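Local atomic coordinates of synaptotagmin-4 (Rattus norvegicus, PDB entry 1W15), a protein that helps govern the movement and synaptic capture of neuronal dense core vesicles through its interaction with the kinesin KIF1A, and is represented here by its C2B domain. Residues Glu101-Asp106 and Ile116-Leu121; Arg16-Val21 and Ala145-Leu150; Tyr54-Leu59 and Ile66-Thr71. One frame throughout, in Å; residues are numbered along the deposited sequence.

Contact 1 (Glu101-Asp106 and Ile116-Leu121). With CA (calcium ion), chain B.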
loop_
_atom_site.group_PDB
_atom_site.type_symbol
_atom_site.label_atom_id
_atom_site.label_comp_id
_atom_site.label_asym_id
_atom_site.label_seq_id
_atom_site.Cartn_x
_atom_site.Cartn_y
_atom_site.Cartn_z
ATOM N N GLU A 101 15.126 -2.257 -12.953
ATOM C CA GLU A 101 14.650 -2.965 -14.134
ATOM C C GLU A 101 13.528 -3.843 -13.642
ATOM O O GLU A 101 13.750 -4.647 -12.738
ATOM C CB GLU A 101 15.781 -3.828 -14.704
ATOM C CG GLU A 101 15.418 -4.669 -15.937
ATOM C CD GLU A 101 16.591 -5.614 -16.338
ATOM O OE1 GLU A 101 17.172 -6.277 -15.453
ATOM O OE2 GLU A 101 16.927 -5.706 -17.545
ATOM N N PHE A 102 12.358 -3.746 -14.272
ATOM C CA PHE A 102 11.208 -4.610 -13.969
ATOM C C PHE A 102 10.992 -5.552 -15.152
ATOM O O PHE A 102 10.958 -5.092 -16.336
ATOM C CB PHE A 102 9.929 -3.785 -13.804
ATOM C CG PHE A 102 9.983 -2.784 -12.702
ATOM C CD1 PHE A 102 10.488 -1.487 -12.943
ATOM C CD2 PHE A 102 9.483 -3.108 -11.422
ATOM C CE1 PHE A 102 10.541 -0.558 -11.913
ATOM C CE2 PHE A 102 9.529 -2.158 -10.386
ATOM C CZ PHE A 102 10.038 -0.902 -10.629
ATOM N N LEU A 103 10.858 -6.840 -14.843
ATOM C CA LEU A 103 10.591 -7.863 -15.843
ATOM C C LEU A 103 9.304 -8.572 -15.454
ATOM O O LEU A 103 9.207 -9.110 -14.355
ATOM C CB LEU A 103 11.759 -8.876 -15.895
ATOM C CG LEU A 103 13.101 -8.125 -16.096
ATOM C CD1 LEU A 103 14.181 -8.778 -15.336
ATOM C CD2 LEU A 103 13.399 -7.929 -17.560
ATOM N N VAL A 104 8.327 -8.547 -16.356
ATOM C CA VAL A 104 7.117 -9.329 -16.219
ATOM C C VAL A 104 7.349 -10.648 -17.000
ATOM O O VAL A 104 7.605 -10.604 -18.213
ATOM C CB VAL A 104 5.874 -8.567 -16.752
ATOM C CG1 VAL A 104 4.609 -9.432 -16.509
ATOM C CG2 VAL A 104 5.739 -7.118 -16.087
ATOM N N LEU A 105 7.280 -11.764 -16.274
ATOM C CA LEU A 105 7.631 -13.096 -16.772
ATOM C C LEU A 105 6.451 -13.999 -16.612
ATOM O O LEU A 105 5.630 -13.804 -15.706
ATOM C CB LEU A 105 8.797 -13.654 -15.944
ATOM C CG LEU A 105 10.098 -12.823 -16.113
ATOM C CD1 LEU A 105 10.685 -12.373 -14.792
ATOM C CD2 LEU A 105 11.030 -13.774 -16.860
ATOM N N ASP A 106 6.385 -15.023 -17.466
ATOM C CA ASP A 106 5.316 -15.990 -17.380
ATOM C C ASP A 106 5.923 -17.227 -16.726
ATOM O O ASP A 106 6.902 -17.800 -17.247
ATOM C CB ASP A 106 4.836 -16.292 -18.796
ATOM C CG ASP A 106 3.826 -17.397 -18.853
ATOM O OD1 ASP A 106 3.012 -17.575 -17.930
ATOM O OD2 ASP A 106 3.805 -18.167 -19.802
ATOM N N ILE A 116 7.596 -11.382 -20.629
ATOM C CA ILE A 116 6.393 -10.872 -21.282
ATOM C C ILE A 116 6.619 -9.393 -21.640
ATOM O O ILE A 116 6.197 -8.911 -22.710
ATOM C CB ILE A 116 5.196 -10.954 -20.299
ATOM C CG1 ILE A 116 4.773 -12.395 -20.007
ATOM C CG2 ILE A 116 3.990 -10.134 -20.803
ATOM C CD1 ILE A 116 3.716 -12.457 -18.843
ATOM N N GLY A 117 7.298 -8.685 -20.751
ATOM C CA GLY A 117 7.610 -7.277 -21.006
ATOM C C GLY A 117 8.621 -6.753 -20.041
ATOM O O GLY A 117 8.871 -7.355 -18.988
ATOM N N ARG A 118 9.195 -5.613 -20.385
ATOM C CA ARG A 118 10.231 -5.042 -19.544
ATOM C C ARG A 118 10.021 -3.541 -19.389
ATOM O O ARG A 118 9.568 -2.875 -20.313
ATOM C CB ARG A 118 11.580 -5.293 -20.255
ATOM C CG ARG A 118 12.821 -4.700 -19.610
ATOM C CD ARG A 118 14.133 -5.372 -20.261
ATOM N NE ARG A 118 15.363 -4.795 -19.729
ATOM C CZ ARG A 118 15.924 -3.680 -20.182
ATOM N NH1 ARG A 118 15.387 -2.993 -21.205
ATOM N NH2 ARG A 118 17.041 -3.244 -19.611
ATOM N N LEU A 119 10.483 -3.016 -18.264
ATOM C CA LEU A 119 10.385 -1.588 -17.958
ATOM C C LEU A 119 11.649 -1.181 -17.224
ATOM O O LEU A 119 12.055 -1.859 -16.255
ATOM C CB LEU A 119 9.150 -1.335 -17.067
ATOM C CG LEU A 119 9.101 0.078 -16.431
ATOM C CD1 LEU A 119 8.955 1.182 -17.556
ATOM C CD2 LEU A 119 8.070 0.168 -15.328
ATOM N N VAL A 120 12.286 -0.110 -17.679
ATOM C CA VAL A 120 13.463 0.396 -16.986
ATOM C C VAL A 120 13.246 1.838 -16.485
ATOM O O VAL A 120 12.789 2.680 -17.245
ATOM C CB VAL A 120 14.720 0.330 -17.870
ATOM C CG1 VAL A 120 15.922 1.008 -17.210
ATOM C CG2 VAL A 120 15.059 -1.131 -18.187
ATOM N N LEU A 121 13.623 2.113 -15.231
ATOM C CA LEU A 121 13.597 3.485 -14.733
ATOM C C LEU A 121 15.002 3.867 -14.348
ATOM O O LEU A 121 15.673 3.103 -13.666
ATOM C CB LEU A 121 12.711 3.619 -13.504
ATOM C CG LEU A 121 11.249 3.127 -13.414
ATOM C CD1 LEU A 121 10.552 3.745 -12.198
ATOM C CD2 LEU A 121 10.390 3.255 -14.654
HETATM CA CA CA B . 2.390 -20.174 -17.825
HETATM O O HOH W 1 1.084 -22.136 -19.239
#

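Contact 2 (Arg16-Val21 and Ala145-Leu150)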
loop_
_atom_site.group_PDB
_atom_site.type_symbol
_atom_site.label_atom_id
_atom_site.label_comp_id
_atom_site.label_asym_id
_atom_site.label_seq_id
_atom_site.Cartn_x
_atom_site.Cartn_y
_atom_site.Cartn_z
ATOM N N ARG A 16 2.247 -5.314 -25.470
ATOM C CA ARG A 16 2.933 -5.933 -24.276
ATOM C C ARG A 16 2.315 -5.614 -22.929
ATOM O O ARG A 16 2.806 -6.105 -21.902
ATOM C CB ARG A 16 4.440 -5.616 -24.244
ATOM C CG ARG A 16 5.117 -5.934 -25.579
ATOM C CD ARG A 16 6.615 -6.134 -25.490
ATOM N NE ARG A 16 7.162 -6.834 -26.654
ATOM C CZ ARG A 16 6.902 -8.108 -26.948
ATOM N NH1 ARG A 16 6.076 -8.820 -26.174
ATOM N NH2 ARG A 16 7.450 -8.672 -28.024
ATOM N N GLY A 17 1.271 -4.789 -22.885
ATOM C CA GLY A 17 0.660 -4.519 -21.609
ATOM C C GLY A 17 1.303 -3.380 -20.830
ATOM O O GLY A 17 2.173 -2.661 -21.322
ATOM N N GLU A 18 0.820 -3.203 -19.615
ATOM C CA GLU A 18 1.223 -2.081 -18.753
ATOM C C GLU A 18 1.470 -2.546 -17.333
ATOM O O GLU A 18 0.884 -3.534 -16.889
ATOM C CB GLU A 18 0.100 -1.057 -18.652
ATOM C CG GLU A 18 -0.227 -0.265 -19.898
ATOM C CD GLU A 18 -1.451 0.606 -19.664
ATOM O OE1 GLU A 18 -1.348 1.590 -18.923
ATOM O OE2 GLU A 18 -2.499 0.288 -20.220
ATOM N N LEU A 19 2.292 -1.790 -16.603
ATOM C CA LEU A 19 2.712 -2.162 -15.261
ATOM C C LEU A 19 2.646 -0.925 -14.385
ATOM O O LEU A 19 3.104 0.162 -14.787
ATOM C CB LEU A 19 4.144 -2.704 -15.245
ATOM C CG LEU A 19 4.636 -3.225 -13.876
ATOM C CD1 LEU A 19 3.870 -4.496 -13.491
ATOM C CD2 LEU A 19 6.178 -3.501 -13.857
ATOM N N LEU A 20 1.968 -1.067 -13.251
ATOM C CA LEU A 20 1.791 0.064 -12.322
ATOM C C LEU A 20 2.782 -0.124 -11.170
ATOM O O LEU A 20 2.783 -1.185 -10.485
ATOM C CB LEU A 20 0.344 0.052 -11.794
ATOM C CG LEU A 20 0.010 1.084 -10.724
ATOM C CD1 LEU A 20 0.120 2.525 -11.269
ATOM C CD2 LEU A 20 -1.452 0.792 -10.195
ATOM N N VAL A 21 3.638 0.884 -10.947
ATOM C CA VAL A 21 4.689 0.738 -9.928
ATOM C C VAL A 21 4.752 2.038 -9.125
ATOM O O VAL A 21 4.331 3.082 -9.635
ATOM C CB VAL A 21 6.092 0.391 -10.494
ATOM C CG1 VAL A 21 6.098 -1.027 -11.160
ATOM C CG2 VAL A 21 6.630 1.502 -11.448
ATOM N N ALA A 145 3.437 6.954 -7.779
ATOM C CA ALA A 145 2.920 5.777 -8.571
ATOM C C ALA A 145 2.598 6.181 -9.994
ATOM O O ALA A 145 2.034 7.286 -10.204
ATOM C CB ALA A 145 1.694 5.186 -7.906
ATOM N N LYS A 146 2.982 5.355 -10.993
ATOM C CA LYS A 146 2.663 5.646 -12.395
ATOM C C LYS A 146 2.486 4.328 -13.128
ATOM O O LYS A 146 3.174 3.349 -12.797
ATOM C CB LYS A 146 3.781 6.388 -13.151
ATOM C CG LYS A 146 4.235 7.699 -12.520
ATOM C CD LYS A 146 5.043 8.586 -13.540
ATOM C CE LYS A 146 5.446 9.928 -12.873
ATOM N NZ LYS A 146 4.221 10.567 -12.252
ATOM N N TRP A 147 1.579 4.358 -14.086
ATOM C CA TRP A 147 1.443 3.301 -15.117
ATOM C C TRP A 147 2.485 3.496 -16.205
ATOM O O TRP A 147 2.753 4.638 -16.622
ATOM C CB TRP A 147 0.063 3.386 -15.755
ATOM C CG TRP A 147 -1.046 2.742 -14.972
ATOM C CD1 TRP A 147 -2.087 3.375 -14.291
ATOM C CD2 TRP A 147 -1.263 1.332 -14.818
ATOM N NE1 TRP A 147 -2.910 2.426 -13.718
ATOM C CE2 TRP A 147 -2.463 1.168 -14.050
ATOM C CE3 TRP A 147 -0.565 0.174 -15.271
ATOM C CZ2 TRP A 147 -2.987 -0.112 -13.695
ATOM C CZ3 TRP A 147 -1.086 -1.089 -14.955
ATOM C CH2 TRP A 147 -2.283 -1.219 -14.140
ATOM N N HIS A 148 3.103 2.404 -16.667
ATOM C CA HIS A 148 4.067 2.454 -17.749
ATOM C C HIS A 148 3.728 1.386 -18.762
ATOM O O HIS A 148 3.370 0.289 -18.356
ATOM C CB HIS A 148 5.445 2.108 -17.243
ATOM C CG HIS A 148 5.980 3.112 -16.284
ATOM N ND1 HIS A 148 6.671 4.232 -16.698
ATOM C CD2 HIS A 148 5.920 3.172 -14.933
ATOM C CE1 HIS A 148 7.048 4.932 -15.639
ATOM N NE2 HIS A 148 6.605 4.315 -14.551
ATOM N N MET A 149 3.884 1.688 -20.048
ATOM C CA MET A 149 3.835 0.628 -21.103
ATOM C C MET A 149 5.074 -0.255 -20.975
ATOM O O MET A 149 6.165 0.226 -20.675
ATOM C CB MET A 149 3.789 1.230 -22.517
ATOM C CG MET A 149 2.592 2.199 -22.795
ATOM S SD MET A 149 0.954 1.404 -22.636
ATOM C CE MET A 149 1.056 0.019 -23.763
ATOM N N LEU A 150 4.897 -1.554 -21.166
ATOM C CA LEU A 150 5.990 -2.494 -21.153
ATOM C C LEU A 150 6.621 -2.580 -22.554
ATOM O O LEU A 150 5.927 -2.423 -23.552
ATOM C CB LEU A 150 5.467 -3.881 -20.723
ATOM C CG LEU A 150 5.026 -3.896 -19.242
ATOM C CD1 LEU A 150 4.150 -5.087 -18.923
ATOM C CD2 LEU A 150 6.236 -3.916 -18.314
#

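Contact 3 (Tyr54-Leu59 and Ile66-Thr71)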
loop_
_atom_site.group_PDB
_atom_site.type_symbol
_atom_site.label_atom_id
_atom_site.label_comp_id
_atom_site.label_asym_id
_atom_site.label_seq_id
_atom_site.Cartn_x
_atom_site.Cartn_y
_atom_site.Cartn_z
ATOM N N TYR A 54 4.580 -13.119 -12.981
ATOM C CA TYR A 54 5.220 -12.574 -11.774
ATOM C C TYR A 54 6.173 -11.490 -12.247
ATOM O O TYR A 54 6.422 -11.353 -13.453
ATOM C CB TYR A 54 5.973 -13.643 -10.981
ATOM C CG TYR A 54 7.140 -14.307 -11.683
ATOM C CD1 TYR A 54 6.934 -15.292 -12.663
ATOM C CD2 TYR A 54 8.446 -13.958 -11.353
ATOM C CE1 TYR A 54 8.017 -15.919 -13.293
ATOM C CE2 TYR A 54 9.558 -14.559 -11.993
ATOM C CZ TYR A 54 9.328 -15.506 -12.952
ATOM O OH TYR A 54 10.410 -16.078 -13.547
ATOM N N VAL A 55 6.715 -10.719 -11.314
ATOM C CA VAL A 55 7.586 -9.646 -11.703
ATOM C C VAL A 55 8.901 -9.763 -10.950
ATOM O O VAL A 55 8.932 -9.925 -9.710
ATOM C CB VAL A 55 6.932 -8.261 -11.373
ATOM C CG1 VAL A 55 7.899 -7.114 -11.748
ATOM C CG2 VAL A 55 5.602 -8.161 -12.111
ATOM N N LYS A 56 9.983 -9.648 -11.700
ATOM C CA LYS A 56 11.315 -9.635 -11.146
ATOM C C LYS A 56 11.816 -8.212 -11.222
ATOM O O LYS A 56 11.598 -7.532 -12.234
ATOM C CB LYS A 56 12.225 -10.518 -12.021
ATOM C CG LYS A 56 13.622 -10.582 -11.482
ATOM C CD LYS A 56 14.156 -11.955 -11.655
ATOM C CE LYS A 56 15.572 -12.026 -11.167
ATOM N NZ LYS A 56 16.122 -13.282 -11.668
ATOM N N VAL A 57 12.485 -7.775 -10.161
ATOM C CA VAL A 57 12.956 -6.407 -10.039
ATOM C C VAL A 57 14.486 -6.460 -9.799
ATOM O O VAL A 57 14.942 -7.017 -8.797
ATOM C CB VAL A 57 12.265 -5.641 -8.884
ATOM C CG1 VAL A 57 12.691 -4.130 -8.902
ATOM C CG2 VAL A 57 10.709 -5.747 -8.965
ATOM N N ASN A 58 15.270 -5.892 -10.712
ATOM C CA ASN A 58 16.738 -5.868 -10.572
ATOM C C ASN A 58 17.161 -4.434 -10.303
ATOM O O ASN A 58 16.679 -3.537 -10.974
ATOM C CB ASN A 58 17.414 -6.392 -11.858
ATOM C CG ASN A 58 17.180 -7.875 -12.078
ATOM O OD1 ASN A 58 17.217 -8.640 -11.118
ATOM N ND2 ASN A 58 16.934 -8.301 -13.337
ATOM N N LEU A 59 18.113 -4.231 -9.391
ATOM C CA LEU A 59 18.631 -2.902 -9.085
ATOM C C LEU A 59 20.073 -2.862 -9.567
ATOM O O LEU A 59 20.840 -3.779 -9.266
ATOM C CB LEU A 59 18.625 -2.706 -7.568
ATOM C CG LEU A 59 19.061 -1.325 -7.080
ATOM C CD1 LEU A 59 17.980 -0.316 -7.343
ATOM C CD2 LEU A 59 19.404 -1.355 -5.601
ATOM N N ILE A 66 23.171 -4.922 -8.272
ATOM C CA ILE A 66 23.536 -5.005 -6.864
ATOM C C ILE A 66 22.424 -5.635 -5.996
ATOM O O ILE A 66 22.654 -5.937 -4.843
ATOM C CB ILE A 66 23.930 -3.637 -6.351
ATOM C CG1 ILE A 66 22.767 -2.648 -6.567
ATOM C CG2 ILE A 66 25.278 -3.167 -7.003
ATOM C CD1 ILE A 66 22.962 -1.338 -5.709
ATOM N N SER A 67 21.227 -5.821 -6.527
ATOM C CA SER A 67 20.177 -6.478 -5.749
ATOM C C SER A 67 19.114 -6.989 -6.678
ATOM O O SER A 67 19.000 -6.482 -7.797
ATOM C CB SER A 67 19.568 -5.482 -4.746
ATOM O OG SER A 67 18.632 -6.136 -3.887
ATOM N N LYS A 68 18.326 -7.981 -6.227
ATOM C CA LYS A 68 17.216 -8.487 -7.033
ATOM C C LYS A 68 16.064 -8.912 -6.105
ATOM O O LYS A 68 16.321 -9.348 -4.973
ATOM C CB LYS A 68 17.659 -9.657 -7.956
ATOM C CG LYS A 68 18.218 -10.838 -7.200
ATOM C CD LYS A 68 18.619 -12.020 -8.091
ATOM C CE LYS A 68 18.934 -13.241 -7.210
ATOM N NZ LYS A 68 19.173 -14.489 -8.030
ATOM N N LYS A 69 14.826 -8.810 -6.585
ATOM C CA LYS A 69 13.632 -9.210 -5.829
ATOM C C LYS A 69 12.692 -9.839 -6.813
ATOM O O LYS A 69 12.829 -9.634 -8.011
ATOM C CB LYS A 69 12.922 -7.966 -5.261
ATOM C CG LYS A 69 13.818 -7.017 -4.431
ATOM C CD LYS A 69 14.189 -7.550 -3.067
ATOM C CE LYS A 69 14.990 -6.462 -2.330
ATOM N NZ LYS A 69 15.422 -7.035 -1.065
ATOM N N LYS A 70 11.723 -10.598 -6.331
ATOM C CA LYS A 70 10.662 -11.063 -7.210
ATOM C C LYS A 70 9.369 -11.231 -6.462
ATOM O O LYS A 70 9.393 -11.450 -5.228
ATOM C CB LYS A 70 11.061 -12.306 -7.994
ATOM C CG LYS A 70 10.994 -13.571 -7.315
ATOM C CD LYS A 70 11.566 -14.629 -8.280
ATOM C CE LYS A 70 11.815 -15.924 -7.511
ATOM N NZ LYS A 70 12.653 -16.887 -8.335
ATOM N N THR A 71 8.256 -11.041 -7.177
ATOM C CA THR A 71 6.940 -11.207 -6.595
ATOM C C THR A 71 6.522 -12.634 -6.679
ATOM O O THR A 71 7.158 -13.437 -7.358
ATOM C CB THR A 71 5.850 -10.358 -7.330
ATOM O OG1 THR A 71 5.585 -10.950 -8.622
ATOM C CG2 THR A 71 6.302 -8.892 -7.598
HETATM O O HOH W 2 12.801 -16.308 -11.605
HETATM O O HOH W 3 16.107 -14.875 -9.388
#

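Contact 1 (Glu101-Asp106 and Ile116-Leu121)
A classic beta bulge sets Ile116 and Gly117 both against Val104, in the hairpin of strands 98-106 and 114-121 in one sheet of the C2 beta sandwich. Val104 O accepts from two backbone nitrogens, Ile116 N and Gly117 N, the latter at 3.2 Å. Farther along, Phe102 and Leu119 form a hydrogen-bonded antiparallel pair, with Phe102 N 2.8 Å from Leu119 O and an almost perfectly straight N-H (179°). Their side chains run alongside each other into the core: Phe102 CD1 lies 3.8 Å from Leu119 CD2, and Leu121 CG meets the ring edge 4.0 Å from Phe102 CE1. Leu19, Val21, Val34 and Val36 of the facing sheet pack on the same phenyl group.

The other face carries a salt bridge. Arg118 has CG anti to its backbone N (chi1 176°) and stays extended to NE, which brings the guanidinium side-on to Glu101. Arg118 NE at 2.8 Å and Arg118 NH2 at 3.2 Å both donate to Glu101 OE2, the bond from NE falling on the anti lone pair of that oxygen; the two flat groups stand 82° apart. Glu101 OE1 is held separately by Tyr60 and Asn58. Leu103 CD2 lies against the aliphatic stem, 3.8 Å from Arg118 CD. Beyond the bulge, Ile116 CD1 touches CB of Asp106, whose OD1 binds a calcium ion at 2.7 Å together with Asp52, Ser107 and Glu108.

Contact 2 (Arg16-Val21 and Ala145-Leu150)
Trp147 lies across Leu20 where the first and last strands of the C2 beta sandwich, 18-26 and 144-149, pair antiparallel and bring the two ends of the domain together. Trp147 CB lies 3.9 Å from Glu18 OE1, and from there the side chain swings back over the neighbouring strand: chi1 of -81° and chi2 of 109° lay the indole against Leu20, with its six-membered ring reaching the backbone of Glu18 and Leu19. CG and CD1 of Trp147 pass close to Leu20 CD1. On the six-membered ring, Trp147 CE3 comes 3.5 Å from Leu20 N, with Glu18 C and Leu19 N near the ring plane at its edge. Leu20 CB sits 3.4 Å from the centroid of the six-membered ring of Trp147, only 5° off its normal, a CH-pi contact over the face. At CZ2 of Trp147 the neighbour is Leu20 CD2, at 3.9 Å. Arg40 adds a cation-pi contact to the indole, and Val87 of the second subunit also packs on it, so Trp147 takes part in the interface between this chain and a second copy of the protein.

Glu18, on the same face, places CG 3.4 Å from Met149 SD, while its carboxylate forms a salt bridge with Arg40. On the opposite face Val21 CG2 lies 3.9 Å from His148 CD2. That imidazole is held at both nitrogens, ND1 by Ser128 and NE2 by His132, which should fix its rotation. The ladder between the strands is extended by Leu150 N, bonded to Gly17 O at 2.9 Å. Leu150 then packs on the residues leading into strand 18-26, with Leu150 CD1 3.4 Å from Arg16 O, a buried carbonyl oxygen that has no polar partner in the model.

Contact 3 (Tyr54-Leu59 and Ile66-Thr71)
A basic patch covers one face of this strand pair, where Lys56 lies beside Lys68 and Lys70. The ammonium groups of Lys56 and Lys68 come within 4.9 Å of each other, NZ to NZ, and share a water: Lys56 NZ donates to it at 2.8 Å, Lys68 NZ only weakly at 3.4 Å. A second water, 3.1 Å from Tyr54 OH, receives a weak bond from Lys70 NZ; the phenol is also held by Asn113. Lys68 and Lys70 both set CG between the backbone N and the carbonyl carbon (chi1 59° and 80°), and their extended chains then lead away from the partner strand.

The backbone beneath is a hairpin of strands 53-61 and 64-70 in the C2 beta sandwich, the second of them an outermost strand of its sheet within the chain. Its run of lysines is consistent with the polybasic strand of synaptotagmin C2B domains, which in relatives meets acidic phospholipids and other anionic partners. Asn58 lies alongside Lys68, its OD1 3.4 Å from Lys68 CB; the amide is turned to Arg65 through OD1 and to Glu101 through ND2.

Thr71 prolongs the ladder with its side chain. With chi1 at 72°, Thr71 OG1 faces Val55 N, which donates to it at 2.9 Å, and Thr71 CG2 packs 3.9 Å from Val55 CB. At the other end Ile66 and Ser67 both face Leu59 in a classic beta bulge. Leu59 O accepts from Ile66 N and, weakly, from Ser67 N, and Leu59 CD2 touches Ile66 CD1 at 3.6 Å.

All three contacts are antiparallel strand pairs within one C2 sandwich. Contacts 1 and 3 share a sheet: strands 98-106 and 53-61 are neighbours there, and the centres of the two contacts lie about 10 Å apart. Contact 2 belongs to the facing sheet, its centre about 9 Å from that of contact 1 and about 16 Å from that of contact 3. Phe102 and Leu119 of contact 1 meet Leu19, Val21 and His148 of contact 2 across the core. Along the chain the first strand of contact 2 comes first, then the hairpins of contacts 3 and 1, and finally its second strand. Pairing the first and last strands thus brings the chain ends together, with both hairpins between them in sequence.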